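Phosphoribosylaminoimidazole-succinocarboxamide synthase (Thermotoga maritima, PDB 1KUT) catalyses the ATP-dependent joining of L-aspartate to carboxyaminoimidazole ribonucleotide, which yields SAICAR in the de novo purine pathway. Local coordinates at residues 15-20 with 72-77; 45-50 with 184-189; 88-93 with 102-107; 164-169 with 190-195. One frame throughout, in Å; residues are numbered along the deposited sequence.

From the N terminus, contact 1 brings 72-77 back beside strand 16-21 and closes a loop that holds helix 39-55. Contact 2 then runs from that helix to the distant loop 184-189. Its first segment lies inside the loop closed by contact 1, so the two cross, and Leu-72 packs on Thr-47. Contact 3 is a short local closure around helix 93-98, nested within the span of contact 2. Contact 4 follows it in series and crosses contact 2. Contacts 3 and 4 meet on the six-stranded sheet, while contact 2 links helix 39-55, which packs against the five-stranded sheet of contact 1, to contact 4.

Contact 1 of 4, residues 15-20 with 72-77; sequences DYALLE and LKVIPL
Ala-17 and Leu-19 pair with Val-74 and Leu-72 in the antiparallel five-stranded sheet of the N-terminal part of the chain, where strand 16-21 is central and strand 71-74 its neighbour. Two reciprocal bond pairs join the backbones. Ala-17 N gives a nearly straight bond to Val-74 O at 2.7 Å, and Val-74 N returns one to Ala-17 O at 2.9 Å. Two residues on, Leu-19 N reaches Leu-72 O at 2.9 Å and Leu-72 N reaches Leu-19 O at 2.8 Å. Between them Leu-18 faces Lys-73 as a non-hydrogen-bonded pair.

The Lys-73 chain, extended from a CG anti to its backbone N (chi1 -175°), runs across to Tyr-16 and lays its end over one face of the ring. CE sits 3.7 Å from the centroid of the Tyr-16 ring, a CH-pi contact, and NZ follows at 4.4 Å from that centroid in cation-pi geometry. At the ring edge, Ile-75 CG2 touches Tyr-16 CE1 at 3.9 Å. The opposite sheet face is apolar: Ala-17 CB meets Val-74 CG2 at 3.7 Å, with the CB atoms of Leu-19 and Leu-72 beside each other.

Strand 8-13 flanks 16-21 and strand 63-67 flanks 71-74, so both strands are interior to the sheet, and helix 39-55 packs on Leu-72 through Thr-47, Ala-48 and Met-51.

Contact 2 of 4, residues 45-50 with 184-189; sequences ETTAIL and GDEISP
Thr-47 and Ile-187 meet where helix 39-55 docks on the irregular connection between strands 181-183 and 192-196, a buried helix-to-loop junction near the centre of the chain. Thr-47 CB stands 4.0 Å from Ile-187 N. From there the side chain forks. CG2, anti to the backbone N, lies 3.8 Å from Glu-186 CA. OG1 turns to the loop and accepts a nearly straight bond from Ile-187 N at 3.3 Å (N-H...O 172°). With chi1 at -65° the same hydroxyl lies beside its own helix backbone and donates to Cys-43 O, so one oxygen takes part in two hydrogen bonds. With a valine here, Ile-187 N would probably be left without its acceptor and Cys-43 O without this donor.

On the neighbouring position, Thr-46 OG1 gives a weak bond to Ile-187 O at 3.2 Å, which means that both backbone polar groups of Ile-187 are met by helix threonines. Glu-186 OE1 turns elsewhere, to a salt bridge with Lys-8. One turn farther along the helix, Leu-50 CD2 presses against Ile-187 CG2 at 3.5 Å.

Contact 3 of 4, residues 88-93 with 102-107; sequences LKKAGS and EGEDLP
Lys-90 and Glu-104 share both a backbone bond and a salt bridge. Lys-90 N gives its hydrogen to Glu-104 O at 2.7 Å. The two side chains run alongside each other in the same direction and bring Lys-90 NZ within 2.8 Å of Glu-104 OE2. On the way the lysine's CG rests against Leu-106 CD2 at 3.6 Å. Lys-89 and Asp-105, a non-hydrogen-bonded pair, lie alongside each other in the same manner, and a bend at the end of the lysine (chi4 -52°) drops NZ onto Asp-105 OD2 at 2.6 Å. It comes from above the carboxylate plane. Each lysine is thus matched by an acid of the facing segment, at a partly exposed surface where the pairing is likely to be tempered by water.

Two more backbone bonds bracket these pairs: Leu-106 N to Leu-88 O at 3.0 Å and Gly-103 N to Lys-90 O at 2.7 Å. Farther out, Leu-88 N and Lys-89 N both probably hydrogen-bond to Trp-167 O, which would hold this segment against strand 164-175. Val-95 of the intervening helix touches Lys-90 and Glu-102.

Residues 88-91 and 102-106 thus pair antiparallel past corners in the chain, at the base of the helix-containing connection between the antiparallel strands 78-87 and 105-115 of the six-stranded sheet.

Contact 4 of 4, residues 164-169 with 190-195; sequences FELWDI and DTFRLR
Glu-165, Leu-166 and Trp-167 run antiparallel to Arg-193, Leu-194 and Arg-195, the strand axes 148° apart, until a classic beta bulge sets two residues, Trp-167 and Asp-168, opposite Arg-193. Trp-167 N bonds to Arg-193 O at 2.8 Å, while Arg-193 N turns to Asp-168 O at 3.0 Å. The helix-like backbone of Trp-167 makes room for the extra residue.

The side chain of Arg-195 crosses over one face of the Trp-167 ring. Its chain bends at chi3 (-42°), which turns NE in over the indole: NE lies over the rim, 3.0 Å from Trp-167 CZ2, a distance so short that it may partly reflect the model. The guanidinium stands nearly upright on the ring, the planes 83° apart, and its CZ lies 4.4 Å from the centroid of the six-membered ring of Trp-167 in a cation-pi contact. A serine here has no ring to lie under Arg-195, whose guanidinium would probably be left free to swing. Within the bulge, the Arg-193 side chain crosses Asp-168 obliquely, so that its CD meets Asp-168 OD1 at 3.0 Å; the ion pair of that oxygen with Arg-193 NH1 is long, 3.6 Å.

The other face is apolar. Ile-169 CG1 touches Phe-192 CB at 3.6 Å, Leu-166 CD1 comes against the same CB, and Leu-194 CD2 meets Phe-164 CB at 3.9 Å.

Helix 138-160 covers this side through Thr-152, Leu-155 and Phe-159, and helix 214-229 adds Val-220 and Leu-223, while strand 78-87 pairs with the other edge of strand 164-175.

Contact 1 of 4, residues 15-20 with 72-77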
loop_
_atom_site.group_PDB
_atom_site.type_symbol
_atom_site.label_atom_id
_atom_site.label_comp_id
_atom_site.label_asym_id
_atom_site.label_seq_id
_atom_site.Cartn_x
_atom_site.Cartn_y
_atom_site.Cartn_z
ATOM N N ASP B 15 30.091 -7.615 -20.668
ATOM C CA ASP B 15 30.040 -7.763 -19.226
ATOM C C ASP B 15 29.226 -6.612 -18.661
ATOM O O ASP B 15 28.227 -6.829 -17.973
ATOM C CB ASP B 15 31.464 -7.780 -18.653
ATOM C CG ASP B 15 32.252 -9.021 -19.093
ATOM O OD1 ASP B 15 31.715 -10.147 -18.962
ATOM O OD2 ASP B 15 33.402 -8.880 -19.568
ATOM N N TYR B 16 29.638 -5.390 -18.980
ATOM C CA TYR B 16 28.927 -4.207 -18.516
ATOM C C TYR B 16 27.749 -3.882 -19.419
ATOM O O TYR B 16 27.538 -4.517 -20.462
ATOM C CB TYR B 16 29.868 -3.007 -18.465
ATOM C CG TYR B 16 30.994 -3.180 -17.480
ATOM C CD1 TYR B 16 30.781 -3.018 -16.113
ATOM C CD2 TYR B 16 32.278 -3.524 -17.916
ATOM C CE1 TYR B 16 31.823 -3.194 -15.199
ATOM C CE2 TYR B 16 33.328 -3.703 -17.011
ATOM C CZ TYR B 16 33.094 -3.540 -15.656
ATOM O OH TYR B 16 34.124 -3.743 -14.762
ATOM N N ALA B 17 26.976 -2.889 -19.008
ATOM C CA ALA B 17 25.818 -2.476 -19.779
ATOM C C ALA B 17 25.938 -0.992 -20.024
ATOM O O ALA B 17 26.716 -0.317 -19.370
ATOM C CB ALA B 17 24.533 -2.786 -19.006
ATOM N N LEU B 18 25.177 -0.481 -20.980
ATOM C CA LEU B 18 25.205 0.947 -21.265
ATOM C C LEU B 18 23.799 1.493 -21.043
ATOM O O LEU B 18 22.808 0.853 -21.385
ATOM C CB LEU B 18 25.654 1.221 -22.712
ATOM C CG LEU B 18 27.128 1.029 -23.089
ATOM C CD1 LEU B 18 27.311 1.399 -24.555
ATOM C CD2 LEU B 18 28.028 1.898 -22.208
ATOM N N LEU B 19 23.720 2.674 -20.452
ATOM C CA LEU B 19 22.436 3.288 -20.190
ATOM C C LEU B 19 22.442 4.665 -20.839
ATOM O O LEU B 19 23.137 5.589 -20.381
ATOM C CB LEU B 19 22.214 3.396 -18.678
ATOM C CG LEU B 19 20.908 4.011 -18.166
ATOM C CD1 LEU B 19 19.712 3.240 -18.706
ATOM C CD2 LEU B 19 20.915 3.974 -16.635
ATOM N N GLU B 20 21.689 4.793 -21.922
ATOM C CA GLU B 20 21.614 6.062 -22.624
ATOM C C GLU B 20 20.379 6.840 -22.230
ATOM O O GLU B 20 19.262 6.339 -22.309
ATOM C CB GLU B 20 21.594 5.853 -24.130
ATOM C CG GLU B 20 21.450 7.148 -24.887
ATOM C CD GLU B 20 21.435 6.936 -26.375
ATOM O OE1 GLU B 20 21.277 7.935 -27.114
ATOM O OE2 GLU B 20 21.583 5.767 -26.806
ATOM N N LEU B 72 25.787 6.182 -19.523
ATOM C CA LEU B 72 26.390 5.732 -18.272
ATOM C C LEU B 72 26.829 4.282 -18.421
ATOM O O LEU B 72 26.051 3.429 -18.867
ATOM C CB LEU B 72 25.378 5.820 -17.128
ATOM C CG LEU B 72 25.597 6.849 -16.026
ATOM C CD1 LEU B 72 25.889 8.201 -16.611
ATOM C CD2 LEU B 72 24.367 6.895 -15.152
ATOM N N LYS B 73 28.077 3.993 -18.077
ATOM C CA LYS B 73 28.518 2.618 -18.154
ATOM C C LYS B 73 28.106 2.029 -16.807
ATOM O O LYS B 73 28.564 2.473 -15.746
ATOM C CB LYS B 73 30.028 2.541 -18.352
ATOM C CG LYS B 73 30.561 1.129 -18.556
ATOM C CD LYS B 73 32.075 1.204 -18.651
ATOM C CE LYS B 73 32.765 -0.073 -18.195
ATOM N NZ LYS B 73 34.236 0.198 -17.964
ATOM N N VAL B 74 27.227 1.040 -16.853
ATOM C CA VAL B 74 26.731 0.429 -15.632
ATOM C C VAL B 74 26.977 -1.066 -15.580
ATOM O O VAL B 74 27.243 -1.697 -16.599
ATOM C CB VAL B 74 25.218 0.663 -15.474
ATOM C CG1 VAL B 74 24.938 2.149 -15.342
ATOM C CG2 VAL B 74 24.474 0.093 -16.673
ATOM N N ILE B 75 26.887 -1.617 -14.376
ATOM C CA ILE B 75 27.053 -3.047 -14.176
ATOM C C ILE B 75 25.658 -3.656 -14.279
ATOM O O ILE B 75 24.694 -3.119 -13.734
ATOM C CB ILE B 75 27.592 -3.382 -12.765
ATOM C CG1 ILE B 75 26.614 -2.865 -11.714
ATOM C CG2 ILE B 75 28.958 -2.766 -12.555
ATOM C CD1 ILE B 75 26.969 -3.263 -10.293
ATOM N N PRO B 76 25.527 -4.783 -14.990
ATOM C CA PRO B 76 24.196 -5.386 -15.097
ATOM C C PRO B 76 23.592 -5.715 -13.736
ATOM O O PRO B 76 24.303 -6.036 -12.777
ATOM C CB PRO B 76 24.443 -6.637 -15.942
ATOM C CG PRO B 76 25.925 -6.903 -15.766
ATOM C CD PRO B 76 26.515 -5.529 -15.782
ATOM N N LEU B 77 22.273 -5.609 -13.654
ATOM C CA LEU B 77 21.562 -5.914 -12.421
ATOM C C LEU B 77 20.286 -6.621 -12.801
ATOM O O LEU B 77 19.746 -6.383 -13.874
ATOM C CB LEU B 77 21.195 -4.636 -11.672
ATOM C CG LEU B 77 22.275 -3.723 -11.083
ATOM C CD1 LEU B 77 21.598 -2.461 -10.545
ATOM C CD2 LEU B 77 23.025 -4.430 -9.966
#

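Contact 2 of 4, residues 45-50 with 184-189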
loop_
_atom_site.group_PDB
_atom_site.type_symbol
_atom_site.label_atom_id
_atom_site.label_comp_id
_atom_site.label_asym_id
_atom_site.label_seq_id
_atom_site.Cartn_x
_atom_site.Cartn_y
_atom_site.Cartn_z
ATOM N N GLU B 45 24.467 13.191 -16.509
ATOM C CA GLU B 45 25.532 13.744 -15.680
ATOM C C GLU B 45 25.167 13.988 -14.211
ATOM O O GLU B 45 25.984 13.733 -13.329
ATOM C CB GLU B 45 26.080 15.027 -16.299
ATOM C CG GLU B 45 27.216 15.631 -15.514
ATOM C CD GLU B 45 27.746 16.898 -16.158
ATOM O OE1 GLU B 45 28.661 17.525 -15.564
ATOM O OE2 GLU B 45 27.245 17.261 -17.260
ATOM N N THR B 46 23.968 14.479 -13.913
ATOM C CA THR B 46 23.658 14.685 -12.502
ATOM C C THR B 46 23.508 13.312 -11.830
ATOM O O THR B 46 23.829 13.154 -10.665
ATOM C CB THR B 46 22.410 15.609 -12.281
ATOM O OG1 THR B 46 21.249 14.837 -11.981
ATOM C CG2 THR B 46 22.157 16.460 -13.504
ATOM N N THR B 47 23.070 12.307 -12.574
ATOM C CA THR B 47 22.966 10.960 -12.006
ATOM C C THR B 47 24.365 10.473 -11.622
ATOM O O THR B 47 24.579 10.004 -10.505
ATOM C CB THR B 47 22.369 9.954 -13.027
ATOM O OG1 THR B 47 21.018 10.319 -13.318
ATOM C CG2 THR B 47 22.390 8.524 -12.471
ATOM N N ALA B 48 25.315 10.609 -12.551
ATOM C CA ALA B 48 26.701 10.186 -12.345
ATOM C C ALA B 48 27.404 10.894 -11.201
ATOM O O ALA B 48 28.234 10.310 -10.509
ATOM C CB ALA B 48 27.485 10.375 -13.613
ATOM N N ILE B 49 27.092 12.167 -11.017
ATOM C CA ILE B 49 27.659 12.949 -9.927
ATOM C C ILE B 49 27.078 12.441 -8.608
ATOM O O ILE B 49 27.800 12.054 -7.697
ATOM C CB ILE B 49 27.305 14.448 -10.110
ATOM C CG1 ILE B 49 28.135 15.018 -11.264
ATOM C CG2 ILE B 49 27.484 15.208 -8.799
ATOM C CD1 ILE B 49 28.021 16.513 -11.419
ATOM N N LEU B 50 25.760 12.442 -8.506
ATOM C CA LEU B 50 25.113 11.963 -7.296
ATOM C C LEU B 50 25.537 10.522 -6.920
ATOM O O LEU B 50 25.949 10.273 -5.788
ATOM C CB LEU B 50 23.592 12.064 -7.459
ATOM C CG LEU B 50 22.863 13.366 -7.064
ATOM C CD1 LEU B 50 23.844 14.497 -6.743
ATOM C CD2 LEU B 50 21.888 13.761 -8.169
ATOM N N GLY B 184 19.803 1.023 -8.920
ATOM C CA GLY B 184 19.878 1.105 -10.364
ATOM C C GLY B 184 19.257 2.416 -10.798
ATOM O O GLY B 184 19.355 3.431 -10.103
ATOM N N ASP B 185 18.608 2.384 -11.948
ATOM C CA ASP B 185 17.931 3.531 -12.525
ATOM C C ASP B 185 18.745 4.814 -12.539
ATOM O O ASP B 185 19.896 4.805 -12.968
ATOM C CB ASP B 185 16.599 3.767 -11.823
ATOM C CG ASP B 185 15.585 4.452 -12.734
ATOM O OD1 ASP B 185 15.354 3.932 -13.843
ATOM O OD2 ASP B 185 15.025 5.501 -12.353
ATOM N N GLU B 186 18.165 5.915 -12.076
ATOM C CA GLU B 186 18.861 7.197 -12.098
ATOM C C GLU B 186 18.589 8.064 -10.865
ATOM O O GLU B 186 17.953 7.621 -9.899
ATOM C CB GLU B 186 18.457 7.968 -13.360
ATOM C CG GLU B 186 16.999 8.477 -13.368
ATOM C CD GLU B 186 16.624 9.241 -14.651
ATOM O OE1 GLU B 186 16.285 8.597 -15.673
ATOM O OE2 GLU B 186 16.681 10.490 -14.644
ATOM N N ILE B 187 19.085 9.298 -10.908
ATOM C CA ILE B 187 18.885 10.251 -9.833
ATOM C C ILE B 187 18.921 11.646 -10.435
ATOM O O ILE B 187 19.983 12.260 -10.553
ATOM C CB ILE B 187 19.975 10.164 -8.751
ATOM C CG1 ILE B 187 20.059 8.757 -8.170
ATOM C CG2 ILE B 187 19.624 11.096 -7.622
ATOM C CD1 ILE B 187 21.095 8.634 -7.055
ATOM N N SER B 188 17.754 12.161 -10.812
ATOM C CA SER B 188 17.696 13.483 -11.414
ATOM C C SER B 188 16.353 14.106 -11.115
ATOM O O SER B 188 15.536 13.508 -10.421
ATOM C CB SER B 188 17.869 13.361 -12.926
ATOM O OG SER B 188 16.763 12.657 -13.482
ATOM N N PRO B 189 16.112 15.330 -11.627
ATOM C CA PRO B 189 14.827 15.995 -11.388
ATOM C C PRO B 189 13.665 15.103 -11.769
ATOM O O PRO B 189 12.544 15.302 -11.307
ATOM C CB PRO B 189 14.933 17.256 -12.241
ATOM C CG PRO B 189 16.389 17.632 -12.034
ATOM C CD PRO B 189 17.080 16.272 -12.220
#

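Contact 3 of 4, residues 88-93 with 102-107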
loop_
_atom_site.group_PDB
_atom_site.type_symbol
_atom_site.label_atom_id
_atom_site.label_comp_id
_atom_site.label_asym_id
_atom_site.label_seq_id
_atom_site.Cartn_x
_atom_site.Cartn_y
_atom_site.Cartn_z
ATOM N N LEU B 88 10.176 12.858 2.693
ATOM C CA LEU B 88 10.698 13.631 3.798
ATOM C C LEU B 88 9.675 14.717 4.097
ATOM O O LEU B 88 9.567 15.193 5.227
ATOM C CB LEU B 88 12.032 14.273 3.401
ATOM C CG LEU B 88 13.336 13.635 3.894
ATOM C CD1 LEU B 88 13.251 12.144 3.829
ATOM C CD2 LEU B 88 14.493 14.147 3.056
ATOM N N LYS B 89 8.930 15.106 3.071
ATOM C CA LYS B 89 7.911 16.132 3.207
ATOM C C LYS B 89 6.670 15.699 2.458
ATOM O O LYS B 89 6.757 14.978 1.463
ATOM C CB LYS B 89 8.398 17.468 2.652
ATOM C CG LYS B 89 9.609 18.055 3.377
ATOM C CD LYS B 89 9.849 19.498 2.965
ATOM C CE LYS B 89 11.140 20.056 3.570
ATOM N NZ LYS B 89 11.231 19.869 5.047
ATOM N N LYS B 90 5.516 16.141 2.941
ATOM C CA LYS B 90 4.241 15.785 2.331
ATOM C C LYS B 90 4.087 16.438 0.971
ATOM O O LYS B 90 4.095 17.661 0.865
ATOM C CB LYS B 90 3.076 16.229 3.222
ATOM C CG LYS B 90 3.053 15.643 4.620
ATOM C CD LYS B 90 1.854 16.203 5.387
ATOM C CE LYS B 90 1.822 15.748 6.845
ATOM N NZ LYS B 90 0.804 16.518 7.644
ATOM N N ALA B 91 3.916 15.626 -0.066
ATOM C CA ALA B 91 3.751 16.153 -1.409
ATOM C C ALA B 91 3.202 15.120 -2.380
ATOM O O ALA B 91 3.253 13.914 -2.124
ATOM C CB ALA B 91 5.069 16.668 -1.908
ATOM N N GLY B 92 2.662 15.604 -3.497
ATOM C CA GLY B 92 2.128 14.721 -4.524
ATOM C C GLY B 92 0.975 13.788 -4.180
ATOM O O GLY B 92 -0.044 14.204 -3.621
ATOM N N SER B 93 1.138 12.517 -4.540
ATOM C CA SER B 93 0.125 11.509 -4.295
ATOM C C SER B 93 -0.056 11.307 -2.799
ATOM O O SER B 93 -1.035 10.686 -2.359
ATOM C CB SER B 93 0.544 10.189 -4.924
ATOM O OG SER B 93 1.636 9.632 -4.208
ATOM N N GLU B 102 0.869 20.290 1.794
ATOM C CA GLU B 102 1.947 20.025 0.844
ATOM C C GLU B 102 3.150 20.891 1.202
ATOM O O GLU B 102 3.078 22.121 1.175
ATOM C CB GLU B 102 1.521 20.336 -0.589
ATOM C CG GLU B 102 2.595 20.004 -1.616
ATOM C CD GLU B 102 2.146 20.261 -3.039
ATOM O OE1 GLU B 102 2.022 21.449 -3.418
ATOM O OE2 GLU B 102 1.910 19.273 -3.778
ATOM N N GLY B 103 4.254 20.233 1.538
ATOM C CA GLY B 103 5.456 20.942 1.918
ATOM C C GLY B 103 5.717 20.721 3.391
ATOM O O GLY B 103 6.820 20.997 3.880
ATOM N N GLU B 104 4.706 20.230 4.107
ATOM C CA GLU B 104 4.873 19.980 5.532
ATOM C C GLU B 104 5.853 18.844 5.706
ATOM O O GLU B 104 5.869 17.886 4.925
ATOM C CB GLU B 104 3.556 19.607 6.235
ATOM C CG GLU B 104 3.744 19.501 7.774
ATOM C CD GLU B 104 2.500 19.049 8.546
ATOM O OE1 GLU B 104 1.458 19.736 8.458
ATOM O OE2 GLU B 104 2.570 18.009 9.249
ATOM N N ASP B 105 6.671 18.960 6.741
ATOM C CA ASP B 105 7.666 17.954 7.039
ATOM C C ASP B 105 6.953 16.739 7.609
ATOM O O ASP B 105 5.815 16.833 8.081
ATOM C CB ASP B 105 8.649 18.493 8.079
ATOM C CG ASP B 105 9.143 19.884 7.740
ATOM O OD1 ASP B 105 9.517 20.622 8.672
ATOM O OD2 ASP B 105 9.162 20.238 6.542
ATOM N N LEU B 106 7.623 15.599 7.539
ATOM C CA LEU B 106 7.094 14.378 8.099
ATOM C C LEU B 106 7.905 14.301 9.374
ATOM O O LEU B 106 8.940 14.953 9.471
ATOM C CB LEU B 106 7.394 13.187 7.181
ATOM C CG LEU B 106 6.595 13.199 5.873
ATOM C CD1 LEU B 106 6.985 12.011 5.012
ATOM C CD2 LEU B 106 5.091 13.171 6.195
ATOM N N PRO B 107 7.444 13.534 10.376
ATOM C CA PRO B 107 8.197 13.429 11.630
ATOM C C PRO B 107 9.448 12.618 11.361
ATOM O O PRO B 107 10.490 12.834 11.971
ATOM C CB PRO B 107 7.230 12.691 12.541
ATOM C CG PRO B 107 6.598 11.708 11.576
ATOM C CD PRO B 107 6.291 12.609 10.379
#

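Contact 4 of 4, residues 164-169 with 190-195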
loop_
_atom_site.group_PDB
_atom_site.type_symbol
_atom_site.label_atom_id
_atom_site.label_comp_id
_atom_site.label_asym_id
_atom_site.label_seq_id
_atom_site.Cartn_x
_atom_site.Cartn_y
_atom_site.Cartn_z
ATOM N N PHE B 164 19.133 23.741 -0.323
ATOM C CA PHE B 164 18.048 23.201 -1.120
ATOM C C PHE B 164 17.549 22.040 -0.296
ATOM O O PHE B 164 18.350 21.339 0.325
ATOM C CB PHE B 164 18.535 22.696 -2.470
ATOM C CG PHE B 164 18.581 23.755 -3.520
ATOM C CD1 PHE B 164 19.767 24.429 -3.799
ATOM C CD2 PHE B 164 17.429 24.093 -4.226
ATOM C CE1 PHE B 164 19.801 25.425 -4.774
ATOM C CE2 PHE B 164 17.453 25.083 -5.194
ATOM C CZ PHE B 164 18.641 25.752 -5.473
ATOM N N GLU B 165 16.235 21.844 -0.264
ATOM C CA GLU B 165 15.686 20.747 0.506
ATOM C C GLU B 165 15.019 19.683 -0.335
ATOM O O GLU B 165 14.231 19.959 -1.250
ATOM C CB GLU B 165 14.729 21.258 1.579
ATOM C CG GLU B 165 13.835 22.395 1.154
ATOM C CD GLU B 165 12.891 22.808 2.271
ATOM O OE1 GLU B 165 13.370 22.986 3.419
ATOM O OE2 GLU B 165 11.676 22.953 1.998
ATOM N N LEU B 166 15.375 18.447 -0.005
ATOM C CA LEU B 166 14.870 17.275 -0.686
ATOM C C LEU B 166 13.513 16.919 -0.124
ATOM O O LEU B 166 13.395 16.570 1.042
ATOM C CB LEU B 166 15.847 16.119 -0.482
ATOM C CG LEU B 166 15.493 14.821 -1.186
ATOM C CD1 LEU B 166 15.297 15.083 -2.676
ATOM C CD2 LEU B 166 16.604 13.810 -0.940
ATOM N N TRP B 167 12.480 17.015 -0.955
ATOM C CA TRP B 167 11.128 16.700 -0.518
ATOM C C TRP B 167 10.864 15.204 -0.498
ATOM O O TRP B 167 10.381 14.652 0.494
ATOM C CB TRP B 167 10.139 17.390 -1.434
ATOM C CG TRP B 167 9.995 18.807 -1.115
ATOM C CD1 TRP B 167 10.983 19.661 -0.701
ATOM C CD2 TRP B 167 8.792 19.577 -1.178
ATOM N NE1 TRP B 167 10.462 20.920 -0.501
ATOM C CE2 TRP B 167 9.120 20.897 -0.786
ATOM C CE3 TRP B 167 7.464 19.285 -1.527
ATOM C CZ2 TRP B 167 8.167 21.916 -0.738
ATOM C CZ3 TRP B 167 6.527 20.294 -1.479
ATOM C CH2 TRP B 167 6.881 21.596 -1.088
ATOM N N ASP B 168 11.158 14.563 -1.620
ATOM C CA ASP B 168 10.996 13.126 -1.775
ATOM C C ASP B 168 11.765 12.678 -3.005
ATOM O O ASP B 168 12.179 13.496 -3.832
ATOM C CB ASP B 168 9.529 12.734 -1.893
ATOM C CG ASP B 168 8.823 13.457 -3.001
ATOM O OD1 ASP B 168 9.457 13.694 -4.051
ATOM O OD2 ASP B 168 7.621 13.774 -2.829
ATOM N N ILE B 169 11.946 11.370 -3.130
ATOM C CA ILE B 169 12.722 10.831 -4.222
ATOM C C ILE B 169 12.310 9.386 -4.419
ATOM O O ILE B 169 11.905 8.729 -3.474
ATOM C CB ILE B 169 14.237 10.944 -3.852
ATOM C CG1 ILE B 169 15.117 10.323 -4.934
ATOM C CG2 ILE B 169 14.501 10.261 -2.514
ATOM C CD1 ILE B 169 16.548 10.699 -4.788
ATOM N N ASP B 190 13.925 14.106 -12.610
ATOM C CA ASP B 190 12.864 13.181 -12.999
ATOM C C ASP B 190 12.470 12.237 -11.845
ATOM O O ASP B 190 11.369 11.699 -11.838
ATOM C CB ASP B 190 13.304 12.316 -14.183
ATOM C CG ASP B 190 13.180 13.020 -15.517
ATOM O OD1 ASP B 190 13.335 12.339 -16.549
ATOM O OD2 ASP B 190 12.935 14.238 -15.549
ATOM N N THR B 191 13.359 12.038 -10.871
ATOM C CA THR B 191 13.081 11.101 -9.779
ATOM C C THR B 191 13.011 11.682 -8.388
ATOM O O THR B 191 12.815 10.947 -7.412
ATOM C CB THR B 191 14.132 9.947 -9.742
ATOM O OG1 THR B 191 15.450 10.501 -9.640
ATOM C CG2 THR B 191 14.060 9.106 -11.002
ATOM N N PHE B 192 13.187 12.990 -8.278
ATOM C CA PHE B 192 13.118 13.635 -6.984
ATOM C C PHE B 192 12.586 15.054 -7.100
ATOM O O PHE B 192 12.628 15.656 -8.183
ATOM C CB PHE B 192 14.494 13.610 -6.292
ATOM C CG PHE B 192 15.583 14.395 -6.996
ATOM C CD1 PHE B 192 15.511 15.788 -7.117
ATOM C CD2 PHE B 192 16.740 13.752 -7.435
ATOM C CE1 PHE B 192 16.574 16.526 -7.650
ATOM C CE2 PHE B 192 17.817 14.483 -7.972
ATOM C CZ PHE B 192 17.729 15.877 -8.075
ATOM N N ARG B 193 12.064 15.551 -5.979
ATOM C CA ARG B 193 11.503 16.895 -5.847
ATOM C C ARG B 193 12.447 17.638 -4.911
ATOM O O ARG B 193 12.570 17.280 -3.736
ATOM C CB ARG B 193 10.120 16.840 -5.193
ATOM C CG ARG B 193 9.036 16.103 -5.967
ATOM C CD ARG B 193 7.783 16.019 -5.087
ATOM N NE ARG B 193 6.524 15.821 -5.805
ATOM C CZ ARG B 193 6.271 14.808 -6.627
ATOM N NH1 ARG B 193 7.195 13.883 -6.860
ATOM N NH2 ARG B 193 5.078 14.706 -7.198
ATOM N N LEU B 194 13.112 18.664 -5.425
ATOM C CA LEU B 194 14.063 19.418 -4.623
ATOM C C LEU B 194 13.631 20.874 -4.602
ATOM O O LEU B 194 13.319 21.447 -5.647
ATOM C CB LEU B 194 15.454 19.290 -5.233
ATOM C CG LEU B 194 16.607 19.909 -4.454
ATOM C CD1 LEU B 194 17.091 18.923 -3.401
ATOM C CD2 LEU B 194 17.731 20.275 -5.426
ATOM N N ARG B 195 13.622 21.478 -3.421
ATOM C CA ARG B 195 13.186 22.858 -3.320
ATOM C C ARG B 195 14.098 23.775 -2.526
ATOM O O ARG B 195 14.830 23.340 -1.640
ATOM C CB ARG B 195 11.789 22.900 -2.714
ATOM C CG ARG B 195 11.138 24.264 -2.755
ATOM C CD ARG B 195 9.648 24.116 -2.575
ATOM N NE ARG B 195 9.156 22.977 -3.349
ATOM C CZ ARG B 195 9.350 22.810 -4.657
ATOM N NH1 ARG B 195 10.026 23.721 -5.351
ATOM N NH2 ARG B 195 8.884 21.722 -5.264
#